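Local structure of pyridoxamine 5-phosphate-dependent dehydrase (Escherichia coli, 2R0T) at residues A328-R333 with D383-V388; Y188-A193 with S302-S307; F306-K311 with L369-H374. The protein removes the C3'-hydroxyl group from GDP-4-keto-6-deoxy-D-mannose by a pyridoxal phosphate-dependent transamination-deoxygenation reaction, a step in making the O-antigen sugar L-colitose. The protein carries 1 engineered substitution. One frame throughout, in Å; residues are numbered along the deposited sequence.

Contact 1. Residues A328-R333 with D383-V388; sequences AGIECR and DYLREV. With PGU (N-({3-hydroxy-2-methyl-5-[(phosphonooxy)methyl]pyridin-4-yl}methyl)-L-glutamic acid), chain C.
Tyr-384, on the C-terminal helix 379-388, lays its ring beside Ala-328 and Ile-330 and donates a hydrogen bond from its hydroxyl to the carbonyl oxygen of Ala-328. The hydrogen bond from Tyr-384 OH to Ala-328 O is 3.0 Å long and uses an in-plane lone pair of the carbonyl, and the oxygen in turn sits at the edge of the phenol ring. With CG anti to the backbone N (chi1 -180°), the ring stretches across to the loop. The Ile-330 and Tyr-384 side chains run alongside one another, pointing opposite ways, Ile-330 CD1 coming within 3.8 Å of Tyr-384 CD2 at an oblique angle. Ile-330 CD1 also comes 4.4 Å from Leu-385 CD1. One turn further along the helix, Val-388 CG2 lies over a face of the tyrosine ring, near its rim, and packs 4.0 Å from Ala-328 CB. At the far end of the loop segment, Arg-333 NH1 makes a weak hydrogen bond of 3.3 Å to the carboxylate atom O of the PLP-glutamate adduct. The tyrosine thus grips the chain just where helix 318-327 ends in a Schellman motif, with Gly-329, at positive phi, as the C' residue.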
loop_
_atom_site.group_PDB
_atom_site.type_symbol
_atom_site.label_atom_id
_atom_site.label_comp_id
_atom_site.label_asym_id
_atom_site.label_seq_id
_atom_site.Cartn_x
_atom_site.Cartn_y
_atom_site.Cartn_z
ATOM N N ALA A 328 -21.945 15.715 -26.860
ATOM C CA ALA A 328 -23.115 14.849 -26.909
ATOM C C ALA A 328 -23.334 14.152 -25.560
ATOM O O ALA A 328 -24.252 13.350 -25.412
ATOM C CB ALA A 328 -23.004 13.888 -28.063
ATOM N N GLY A 329 -22.548 14.534 -24.546
ATOM C CA GLY A 329 -22.696 13.966 -23.211
ATOM C C GLY A 329 -22.130 12.549 -23.142
ATOM O O GLY A 329 -22.599 11.699 -22.394
ATOM N N ILE A 330 -21.129 12.283 -23.962
ATOM C CA ILE A 330 -20.486 10.983 -23.937
ATOM C C ILE A 330 -19.060 11.199 -23.435
ATOM O O ILE A 330 -18.305 11.960 -24.050
ATOM C CB ILE A 330 -20.397 10.440 -25.328
ATOM C CG1 ILE A 330 -21.806 10.407 -25.915
ATOM C CG2 ILE A 330 -19.640 9.124 -25.294
ATOM C CD1 ILE A 330 -21.917 9.665 -27.202
ATOM N N GLU A 331 -18.714 10.599 -22.298
ATOM C CA GLU A 331 -17.365 10.763 -21.757
ATOM C C GLU A 331 -16.392 9.819 -22.470
ATOM O O GLU A 331 -16.757 8.719 -22.864
ATOM C CB GLU A 331 -17.328 10.422 -20.274
ATOM C CG GLU A 331 -18.450 10.929 -19.414
ATOM C CD GLU A 331 -18.350 10.316 -18.023
ATOM O OE1 GLU A 331 -17.208 10.009 -17.634
ATOM O OE2 GLU A 331 -19.373 10.119 -17.326
ATOM N N CYS A 332 -15.151 10.266 -22.653
ATOM C CA CYS A 332 -14.117 9.449 -23.294
ATOM C C CYS A 332 -12.771 9.817 -22.695
ATOM O O CYS A 332 -12.642 10.776 -21.943
ATOM C CB CYS A 332 -14.057 9.708 -24.799
ATOM S SG CYS A 332 -13.706 11.452 -25.173
ATOM N N ARG A 333 -11.757 9.046 -23.023
ATOM C CA ARG A 333 -10.427 9.330 -22.507
ATOM C C ARG A 333 -9.463 8.655 -23.477
ATOM O O ARG A 333 -9.873 8.012 -24.454
ATOM C CB ARG A 333 -10.298 8.710 -21.132
ATOM C CG ARG A 333 -10.733 7.247 -21.228
ATOM C CD ARG A 333 -10.638 6.511 -19.914
ATOM N NE ARG A 333 -9.244 6.087 -19.733
ATOM C CZ ARG A 333 -8.723 5.517 -18.645
ATOM N NH1 ARG A 333 -9.461 5.331 -17.561
ATOM N NH2 ARG A 333 -7.443 5.160 -18.621
ATOM N N ASP A 383 -26.072 3.103 -30.301
ATOM C CA ASP A 383 -26.761 3.622 -31.502
ATOM C C ASP A 383 -26.540 5.118 -31.677
ATOM O O ASP A 383 -26.393 5.623 -32.792
ATOM C CB ASP A 383 -28.283 3.421 -31.447
ATOM C CG ASP A 383 -28.709 1.982 -31.756
ATOM O OD1 ASP A 383 -27.810 1.119 -31.886
ATOM O OD2 ASP A 383 -29.929 1.730 -31.876
ATOM N N TYR A 384 -26.490 5.809 -30.546
ATOM C CA TYR A 384 -26.228 7.238 -30.479
ATOM C C TYR A 384 -24.738 7.524 -30.703
ATOM O O TYR A 384 -24.346 8.444 -31.400
ATOM C CB TYR A 384 -26.585 7.656 -29.052
ATOM C CG TYR A 384 -26.391 9.118 -28.767
ATOM C CD1 TYR A 384 -26.942 10.088 -29.604
ATOM C CD2 TYR A 384 -25.686 9.532 -27.638
ATOM C CE1 TYR A 384 -26.780 11.440 -29.332
ATOM C CE2 TYR A 384 -25.518 10.881 -27.351
ATOM C CZ TYR A 384 -26.062 11.834 -28.203
ATOM O OH TYR A 384 -25.884 13.182 -27.919
ATOM N N LEU A 385 -23.891 6.732 -30.071
ATOM C CA LEU A 385 -22.466 6.920 -30.222
ATOM C C LEU A 385 -22.179 6.846 -31.724
ATOM O O LEU A 385 -21.305 7.515 -32.272
ATOM C CB LEU A 385 -21.814 5.702 -29.559
ATOM C CG LEU A 385 -20.322 5.455 -29.800
ATOM C CD1 LEU A 385 -19.541 6.652 -29.295
ATOM C CD2 LEU A 385 -19.865 4.175 -29.105
ATOM N N ARG A 386 -22.863 5.912 -32.367
ATOM C CA ARG A 386 -22.641 5.628 -33.772
ATOM C C ARG A 386 -23.194 6.743 -34.649
ATOM O O ARG A 386 -22.732 6.960 -35.762
ATOM C CB ARG A 386 -23.297 4.283 -34.061
ATOM C CG ARG A 386 -23.096 3.772 -35.463
ATOM C CD ARG A 386 -21.674 3.844 -35.822
ATOM N NE ARG A 386 -21.400 3.469 -37.209
ATOM C CZ ARG A 386 -21.350 4.322 -38.234
ATOM N NH1 ARG A 386 -21.703 5.591 -38.085
ATOM N NH2 ARG A 386 -21.009 3.887 -39.434
ATOM N N GLU A 387 -24.161 7.466 -34.102
ATOM C CA GLU A 387 -24.824 8.563 -34.792
ATOM C C GLU A 387 -23.815 9.690 -34.683
ATOM O O GLU A 387 -23.519 10.356 -35.653
ATOM C CB GLU A 387 -26.076 8.955 -33.999
ATOM C CG GLU A 387 -27.306 9.351 -34.813
ATOM C CD GLU A 387 -27.295 8.814 -36.247
ATOM O OE1 GLU A 387 -27.631 9.610 -37.153
ATOM O OE2 GLU A 387 -26.969 7.616 -36.467
ATOM N N VAL A 388 -23.239 9.872 -33.504
ATOM C CA VAL A 388 -22.252 10.932 -33.338
ATOM C C VAL A 388 -20.957 10.688 -34.134
ATOM O O VAL A 388 -20.397 11.599 -34.730
ATOM C CB VAL A 388 -21.961 11.149 -31.854
ATOM C CG1 VAL A 388 -21.109 12.370 -31.654
ATOM C CG2 VAL A 388 -23.269 11.259 -31.109
HETATM N N1 PGU C . -2.909 -2.372 -13.806
HETATM C C2 PGU C . -3.706 -2.128 -14.821
HETATM C C2A PGU C . -3.320 -2.727 -16.149
HETATM C C3 PGU C . -4.868 -1.326 -14.654
HETATM O O3 PGU C . -5.714 -1.054 -15.670
HETATM C C4 PGU C . -5.150 -0.744 -13.404
HETATM C C4A PGU C . -6.348 0.162 -13.228
HETATM C C5 PGU C . -4.221 -0.993 -12.367
HETATM C C6 PGU C . -3.139 -1.833 -12.597
HETATM C C5A PGU C . -4.375 -0.344 -11.020
HETATM O O4P PGU C . -5.200 -1.086 -10.205
HETATM P P PGU C . -5.756 -0.162 -9.063
HETATM O O1P PGU C . -6.733 -1.097 -8.212
HETATM O O2P PGU C . -6.550 1.045 -9.692
HETATM O O3P PGU C . -4.576 0.479 -8.255
HETATM N N PGU C . -6.111 1.460 -13.902
HETATM C CA PGU C . -7.168 2.470 -13.567
HETATM C CB PGU C . -6.614 3.426 -12.488
HETATM C CG PGU C . -7.762 3.873 -11.608
HETATM C CD PGU C . -7.235 4.265 -10.239
HETATM O OE1 PGU C . -7.338 5.481 -9.868
HETATM O OE2 PGU C . -6.703 3.367 -9.452
HETATM C C PGU C . -7.510 3.298 -14.832
HETATM O O PGU C . -8.043 4.457 -14.708
HETATM O OXT PGU C . -7.228 2.842 -16.007
#

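Contact 2. Residues Y188-A193 with S302-S307; sequences YSKHIA and SWFGFS. Engineered in segment 188-193: Lys-190 (natural residue His). With PGU (N-({3-hydroxy-2-methyl-5-[(phosphonooxy)methyl]pyridin-4-yl}methyl)-L-glutamic acid), chain C.
The lysine that carries the cofactor in PLP-dependent aminotransferases of this fold has its counterpart here in Lys-190, an engineered residue where the natural enzyme has histidine, and this contact joins its loop to the loop that leads into strand 305-310. Lys-190 NZ is bonded covalently to C4A of the bound adduct at 1.5 Å, so that C4A carries both the lysine nitrogen and the glutamate nitrogen: a trapped geminal diamine. The side chain is nearly extended until it bends at chi4 (-135°), close to the cofactor. Its base is flanked by Phe-304, whose ring presents an edge to Lys-190 CA, with Phe-304 CE1 4.1 Å from that atom. The same CE1 lies 3.7 Å from Ser-189 O. His-191 follows, and its ring meets that of Phe-304 obliquely, the planes at 44°, and His-191 CE1 approaches Phe-304 CB to 3.8 Å. Ser-302 OG is hydrogen-bonded to Met-166 O, while Arg-275 NH1 takes up the backbone oxygens of Trp-303 and Phe-304. The directional link across the contact is made by the imidazole: His-191 NE2 donates to Ser-302 O at 2.8 Å, with an N-H...O angle of 162°, the acceptor lying almost in the ring plane but the donor standing well above the carbonyl plane.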
loop_
_atom_site.group_PDB
_atom_site.type_symbol
_atom_site.label_atom_id
_atom_site.label_comp_id
_atom_site.label_asym_id
_atom_site.label_seq_id
_atom_site.Cartn_x
_atom_site.Cartn_y
_atom_site.Cartn_z
ATOM N N TYR A 188 -13.219 0.795 -7.998
ATOM C CA TYR A 188 -14.510 1.315 -8.387
ATOM C C TYR A 188 -14.879 1.111 -9.869
ATOM O O TYR A 188 -15.911 0.520 -10.189
ATOM C CB TYR A 188 -14.631 2.777 -7.864
ATOM C CG TYR A 188 -15.955 3.391 -8.202
ATOM C CD1 TYR A 188 -17.125 3.064 -7.496
ATOM C CD2 TYR A 188 -16.056 4.173 -9.341
ATOM C CE1 TYR A 188 -18.371 3.558 -7.886
ATOM C CE2 TYR A 188 -17.291 4.640 -9.763
ATOM C CZ TYR A 188 -18.450 4.332 -9.043
ATOM O OH TYR A 188 -19.664 4.826 -9.469
ATOM N N SER A 189 -14.002 1.556 -10.768
ATOM C CA SER A 189 -14.233 1.531 -12.228
ATOM C C SER A 189 -14.039 0.232 -12.986
ATOM O O SER A 189 -14.369 0.150 -14.195
ATOM C CB SER A 189 -13.344 2.585 -12.864
ATOM O OG SER A 189 -11.973 2.260 -12.668
ATOM N N LYS A 190 -13.557 -0.824 -12.305
ATOM C CA LYS A 190 -13.289 -2.162 -12.853
ATOM C C LYS A 190 -14.502 -3.163 -13.055
ATOM O O LYS A 190 -15.664 -2.721 -13.104
ATOM C CB LYS A 190 -11.891 -2.659 -12.379
ATOM C CG LYS A 190 -10.932 -1.503 -12.604
ATOM C CD LYS A 190 -9.463 -1.805 -12.809
ATOM C CE LYS A 190 -8.588 -0.565 -12.615
ATOM N NZ LYS A 190 -7.588 -0.473 -13.710
ATOM N N HIS A 191 -14.293 -4.444 -13.377
ATOM C CA HIS A 191 -15.404 -5.394 -13.636
ATOM C C HIS A 191 -16.240 -5.587 -12.371
ATOM O O HIS A 191 -17.438 -5.856 -12.415
ATOM C CB HIS A 191 -14.927 -6.714 -14.298
ATOM C CG HIS A 191 -14.516 -6.573 -15.732
ATOM N ND1 HIS A 191 -13.273 -6.122 -16.124
ATOM C CD2 HIS A 191 -15.186 -6.841 -16.878
ATOM C CE1 HIS A 191 -13.184 -6.149 -17.444
ATOM N NE2 HIS A 191 -14.337 -6.562 -17.924
ATOM N N ILE A 192 -15.623 -5.345 -11.227
ATOM C CA ILE A 192 -16.390 -5.416 -9.988
ATOM C C ILE A 192 -15.684 -4.390 -9.122
ATOM O O ILE A 192 -14.589 -3.906 -9.462
ATOM C CB ILE A 192 -16.328 -6.784 -9.256
ATOM C CG1 ILE A 192 -14.889 -7.215 -8.927
ATOM C CG2 ILE A 192 -17.122 -7.871 -9.975
ATOM C CD1 ILE A 192 -14.828 -8.334 -7.850
ATOM N N ALA A 193 -16.289 -4.069 -7.986
ATOM C CA ALA A 193 -15.692 -3.061 -7.099
ATOM C C ALA A 193 -15.931 -3.304 -5.620
ATOM O O ALA A 193 -17.060 -3.539 -5.178
ATOM C CB ALA A 193 -16.171 -1.662 -7.482
ATOM N N SER A 302 -13.300 -9.741 -22.043
ATOM C CA SER A 302 -14.329 -9.308 -21.089
ATOM C C SER A 302 -14.721 -7.841 -21.316
ATOM O O SER A 302 -15.354 -7.205 -20.491
ATOM C CB SER A 302 -13.962 -9.602 -19.624
ATOM O OG SER A 302 -12.850 -8.841 -19.220
ATOM N N TRP A 303 -14.363 -7.320 -22.480
ATOM C CA TRP A 303 -14.789 -5.992 -22.896
ATOM C C TRP A 303 -14.910 -4.916 -21.824
ATOM O O TRP A 303 -15.956 -4.293 -21.621
ATOM C CB TRP A 303 -16.053 -6.090 -23.758
ATOM C CG TRP A 303 -15.800 -6.870 -24.999
ATOM C CD1 TRP A 303 -15.993 -8.210 -25.171
ATOM C CD2 TRP A 303 -15.223 -6.386 -26.216
ATOM N NE1 TRP A 303 -15.555 -8.602 -26.419
ATOM C CE2 TRP A 303 -15.112 -7.485 -27.094
ATOM C CE3 TRP A 303 -14.830 -5.123 -26.668
ATOM C CZ2 TRP A 303 -14.619 -7.352 -28.399
ATOM C CZ3 TRP A 303 -14.356 -4.999 -27.971
ATOM C CH2 TRP A 303 -14.192 -6.112 -28.801
ATOM N N PHE A 304 -13.762 -4.568 -21.266
ATOM C CA PHE A 304 -13.747 -3.503 -20.281
ATOM C C PHE A 304 -14.320 -2.189 -20.847
ATOM O O PHE A 304 -15.059 -1.466 -20.189
ATOM C CB PHE A 304 -12.304 -3.384 -19.848
ATOM C CG PHE A 304 -12.030 -2.268 -18.916
ATOM C CD1 PHE A 304 -12.341 -2.381 -17.563
ATOM C CD2 PHE A 304 -11.337 -1.155 -19.365
ATOM C CE1 PHE A 304 -12.033 -1.361 -16.677
ATOM C CE2 PHE A 304 -11.034 -0.101 -18.490
ATOM C CZ PHE A 304 -11.362 -0.227 -17.127
ATOM N N GLY A 305 -13.964 -1.873 -22.082
ATOM C CA GLY A 305 -14.422 -0.647 -22.716
ATOM C C GLY A 305 -14.258 -0.744 -24.218
ATOM O O GLY A 305 -13.768 -1.742 -24.749
ATOM N N PHE A 306 -14.566 0.336 -24.916
ATOM C CA PHE A 306 -14.468 0.299 -26.370
ATOM C C PHE A 306 -13.469 1.313 -26.849
ATOM O O PHE A 306 -13.663 2.501 -26.640
ATOM C CB PHE A 306 -15.826 0.630 -26.968
ATOM C CG PHE A 306 -16.866 -0.374 -26.606
ATOM C CD1 PHE A 306 -18.087 0.016 -26.086
ATOM C CD2 PHE A 306 -16.567 -1.722 -26.670
ATOM C CE1 PHE A 306 -19.059 -0.935 -25.779
ATOM C CE2 PHE A 306 -17.509 -2.675 -26.321
ATOM C CZ PHE A 306 -18.753 -2.284 -25.878
ATOM N N SER A 307 -12.404 0.826 -27.488
ATOM C CA SER A 307 -11.376 1.701 -28.070
ATOM C C SER A 307 -11.653 2.017 -29.535
ATOM O O SER A 307 -12.303 1.252 -30.231
ATOM C CB SER A 307 -10.050 0.951 -28.086
ATOM O OG SER A 307 -10.221 -0.233 -28.862
HETATM N N1 PGU C . -2.909 -2.372 -13.806
HETATM C C2 PGU C . -3.706 -2.128 -14.821
HETATM C C2A PGU C . -3.320 -2.727 -16.149
HETATM C C3 PGU C . -4.868 -1.326 -14.654
HETATM O O3 PGU C . -5.714 -1.054 -15.670
HETATM C C4 PGU C . -5.150 -0.744 -13.404
HETATM C C4A PGU C . -6.348 0.162 -13.228
HETATM C C5 PGU C . -4.221 -0.993 -12.367
HETATM C C6 PGU C . -3.139 -1.833 -12.597
HETATM C C5A PGU C . -4.375 -0.344 -11.020
HETATM O O4P PGU C . -5.200 -1.086 -10.205
HETATM P P PGU C . -5.756 -0.162 -9.063
HETATM O O1P PGU C . -6.733 -1.097 -8.212
HETATM O O2P PGU C . -6.550 1.045 -9.692
HETATM O O3P PGU C . -4.576 0.479 -8.255
HETATM N N PGU C . -6.111 1.460 -13.902
HETATM C CA PGU C . -7.168 2.470 -13.567
HETATM C CB PGU C . -6.614 3.426 -12.488
HETATM C CG PGU C . -7.762 3.873 -11.608
HETATM C CD PGU C . -7.235 4.265 -10.239
HETATM O OE1 PGU C . -7.338 5.481 -9.868
HETATM O OE2 PGU C . -6.703 3.367 -9.452
HETATM C C PGU C . -7.510 3.298 -14.832
HETATM O O PGU C . -8.043 4.457 -14.708
HETATM O OXT PGU C . -7.228 2.842 -16.007
#

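Contact 3. Residues F306-K311 with L369-H374; sequences FSFIIK and LFVGNH
Four backbone hydrogen bonds pair strands 305-310 and 368-372, neighbours in a small antiparallel sheet whose remaining strand is 292-293. Phe-306 and Val-371 form one hydrogen-bonded pair: Phe-306 N donates to Val-371 O at 2.6 Å, and Val-371 N returns the bond to Phe-306 O at 3.0 Å. Phe-308 and Leu-369 make the second such pair, with Phe-308 N to Leu-369 O at 3.0 Å and the reverse bond similar in length. Between them Ser-307 faces Phe-370 as a non-hydrogen-bonded pair, the strands coming together there so that Phe-370 CA touches Phe-306 O at 3.4 Å in a CA-H...O contact.

The face bearing Phe-306, Phe-308, Leu-369 and Val-371 is apolar. Leu-369 CD1 comes to the edge of the Phe-308 ring, 3.6 Å from Phe-308 CD1; Val-371 CG2 lies near its CE1 and also packs 3.7 Å from Phe-306 CB. Helix 255-286 covers this face through Phe-282, which stacks on Phe-306 and meets Phe-308 as well, and through Phe-286, whose ring also meets Phe-308.

Beyond the paired strands, Asn-373 turns back over Phe-306, its CG anti to the backbone N (chi1 -178°). Its amide, held by bonds from ND2 to Trp-303 O and Arg-275 O, is inclined by 26° to the ring. Asn-373 CB sits over the ring face in a CH-pi contact, 4.1 Å from the centroid of the Phe-306 ring.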
loop_
_atom_site.group_PDB
_atom_site.type_symbol
_atom_site.label_atom_id
_atom_site.label_comp_id
_atom_site.label_asym_id
_atom_site.label_seq_id
_atom_site.Cartn_x
_atom_site.Cartn_y
_atom_site.Cartn_z
ATOM N N PHE A 306 -14.566 0.336 -24.916
ATOM C CA PHE A 306 -14.468 0.299 -26.370
ATOM C C PHE A 306 -13.469 1.313 -26.849
ATOM O O PHE A 306 -13.663 2.501 -26.640
ATOM C CB PHE A 306 -15.826 0.630 -26.968
ATOM C CG PHE A 306 -16.866 -0.374 -26.606
ATOM C CD1 PHE A 306 -18.087 0.016 -26.086
ATOM C CD2 PHE A 306 -16.567 -1.722 -26.670
ATOM C CE1 PHE A 306 -19.059 -0.935 -25.779
ATOM C CE2 PHE A 306 -17.509 -2.675 -26.321
ATOM C CZ PHE A 306 -18.753 -2.284 -25.878
ATOM N N SER A 307 -12.404 0.826 -27.488
ATOM C CA SER A 307 -11.376 1.701 -28.070
ATOM C C SER A 307 -11.653 2.017 -29.535
ATOM O O SER A 307 -12.303 1.252 -30.231
ATOM C CB SER A 307 -10.050 0.951 -28.086
ATOM O OG SER A 307 -10.221 -0.233 -28.862
ATOM N N PHE A 308 -11.092 3.116 -30.016
ATOM C CA PHE A 308 -11.214 3.462 -31.415
ATOM C C PHE A 308 -9.870 4.008 -31.771
ATOM O O PHE A 308 -9.251 4.775 -31.036
ATOM C CB PHE A 308 -12.182 4.614 -31.653
ATOM C CG PHE A 308 -13.628 4.302 -31.352
ATOM C CD1 PHE A 308 -14.283 4.949 -30.289
ATOM C CD2 PHE A 308 -14.335 3.370 -32.132
ATOM C CE1 PHE A 308 -15.639 4.708 -30.041
ATOM C CE2 PHE A 308 -15.699 3.127 -31.913
ATOM C CZ PHE A 308 -16.357 3.811 -30.875
ATOM N N ILE A 309 -9.492 3.708 -32.990
ATOM C CA ILE A 309 -8.253 4.230 -33.531
ATOM C C ILE A 309 -8.569 4.889 -34.860
ATOM O O ILE A 309 -9.321 4.355 -35.670
ATOM C CB ILE A 309 -7.246 3.122 -33.715
ATOM C CG1 ILE A 309 -7.103 2.331 -32.413
ATOM C CG2 ILE A 309 -5.931 3.751 -34.072
ATOM C CD1 ILE A 309 -5.797 2.640 -31.763
ATOM N N ILE A 310 -8.108 6.108 -35.025
ATOM C CA ILE A 310 -8.424 6.812 -36.264
ATOM C C ILE A 310 -7.684 6.175 -37.406
ATOM O O ILE A 310 -6.476 5.894 -37.319
ATOM C CB ILE A 310 -8.231 8.320 -36.150
ATOM C CG1 ILE A 310 -9.226 8.845 -35.128
ATOM C CG2 ILE A 310 -8.396 9.009 -37.476
ATOM C CD1 ILE A 310 -8.835 10.161 -34.565
ATOM N N LYS A 311 -8.477 5.846 -38.425
ATOM C CA LYS A 311 -7.947 5.200 -39.609
ATOM C C LYS A 311 -6.845 6.078 -40.231
ATOM O O LYS A 311 -6.964 7.306 -40.315
ATOM C CB LYS A 311 -9.091 4.929 -40.596
ATOM C CG LYS A 311 -9.623 3.495 -40.549
ATOM C CD LYS A 311 -10.808 3.226 -41.509
ATOM C CE LYS A 311 -11.851 2.261 -40.921
ATOM N NZ LYS A 311 -12.685 1.507 -41.905
ATOM N N LEU A 369 -8.927 6.816 -28.737
ATOM C CA LEU A 369 -9.704 7.358 -27.628
ATOM C C LEU A 369 -10.490 6.141 -27.201
ATOM O O LEU A 369 -10.538 5.123 -27.917
ATOM C CB LEU A 369 -10.646 8.444 -28.102
ATOM C CG LEU A 369 -11.143 8.116 -29.505
ATOM C CD1 LEU A 369 -12.647 7.983 -29.405
ATOM C CD2 LEU A 369 -10.785 9.260 -30.413
ATOM N N PHE A 370 -11.168 6.294 -26.079
ATOM C CA PHE A 370 -11.900 5.215 -25.474
ATOM C C PHE A 370 -13.189 5.653 -24.736
ATOM O O PHE A 370 -13.285 6.737 -24.130
ATOM C CB PHE A 370 -10.862 4.529 -24.582
ATOM C CG PHE A 370 -11.429 3.661 -23.496
ATOM C CD1 PHE A 370 -11.272 2.279 -23.561
ATOM C CD2 PHE A 370 -12.034 4.225 -22.359
ATOM C CE1 PHE A 370 -11.780 1.427 -22.506
ATOM C CE2 PHE A 370 -12.538 3.406 -21.314
ATOM C CZ PHE A 370 -12.425 2.006 -21.389
ATOM N N VAL A 371 -14.206 4.798 -24.860
ATOM C CA VAL A 371 -15.500 4.994 -24.226
ATOM C C VAL A 371 -15.814 3.723 -23.486
ATOM O O VAL A 371 -15.373 2.647 -23.905
ATOM C CB VAL A 371 -16.629 5.276 -25.191
ATOM C CG1 VAL A 371 -16.347 6.555 -25.876
ATOM C CG2 VAL A 371 -16.899 4.114 -26.147
ATOM N N GLY A 372 -16.531 3.867 -22.374
ATOM C CA GLY A 372 -16.813 2.744 -21.479
ATOM C C GLY A 372 -17.785 1.686 -22.007
ATOM O O GLY A 372 -18.477 1.865 -22.987
ATOM N N ASN A 373 -17.754 0.538 -21.366
ATOM C CA ASN A 373 -18.695 -0.526 -21.599
ATOM C C ASN A 373 -19.150 -0.801 -20.134
ATOM O O ASN A 373 -18.392 -0.514 -19.197
ATOM C CB ASN A 373 -17.998 -1.736 -22.178
ATOM C CG ASN A 373 -18.974 -2.824 -22.463
ATOM O OD1 ASN A 373 -20.170 -2.543 -22.477
ATOM N ND2 ASN A 373 -18.508 -4.073 -22.629
ATOM N N HIS A 374 -20.390 -1.242 -19.901
ATOM C CA HIS A 374 -20.893 -1.423 -18.524
ATOM C C HIS A 374 -21.702 -2.682 -18.446
ATOM O O HIS A 374 -22.002 -3.341 -19.453
ATOM C CB HIS A 374 -21.851 -0.282 -18.062
ATOM C CG HIS A 374 -21.217 1.072 -17.981
ATOM N ND1 HIS A 374 -20.185 1.366 -17.112
ATOM C CD2 HIS A 374 -21.496 2.224 -18.639
ATOM C CE1 HIS A 374 -19.836 2.633 -17.263
ATOM N NE2 HIS A 374 -20.607 3.169 -18.192
#

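How the contacts relate
Contact 3 is the hub: its centre lies about 10 Å from that of contact 1 and about 12 Å from that of contact 2, while the centres of contacts 1 and 2 are about 17 Å apart. Contacts 2 and 3 share Phe-306 and Ser-307 on strand 305-310, and Gly-305 packs against Phe-370 and Asn-373. Contact 1 joins the other strand where Phe-370 N hydrogen-bonds to Arg-333 O. Along the chain, contact 2 closes before contact 1 opens, whereas contacts 1 and 3 interleave, strand 368-372 leading on to helix 379-388. The small C-terminal sheet lies between the terminal helix and the cofactor site, which contacts 1 and 2 both touch through the bound adduct.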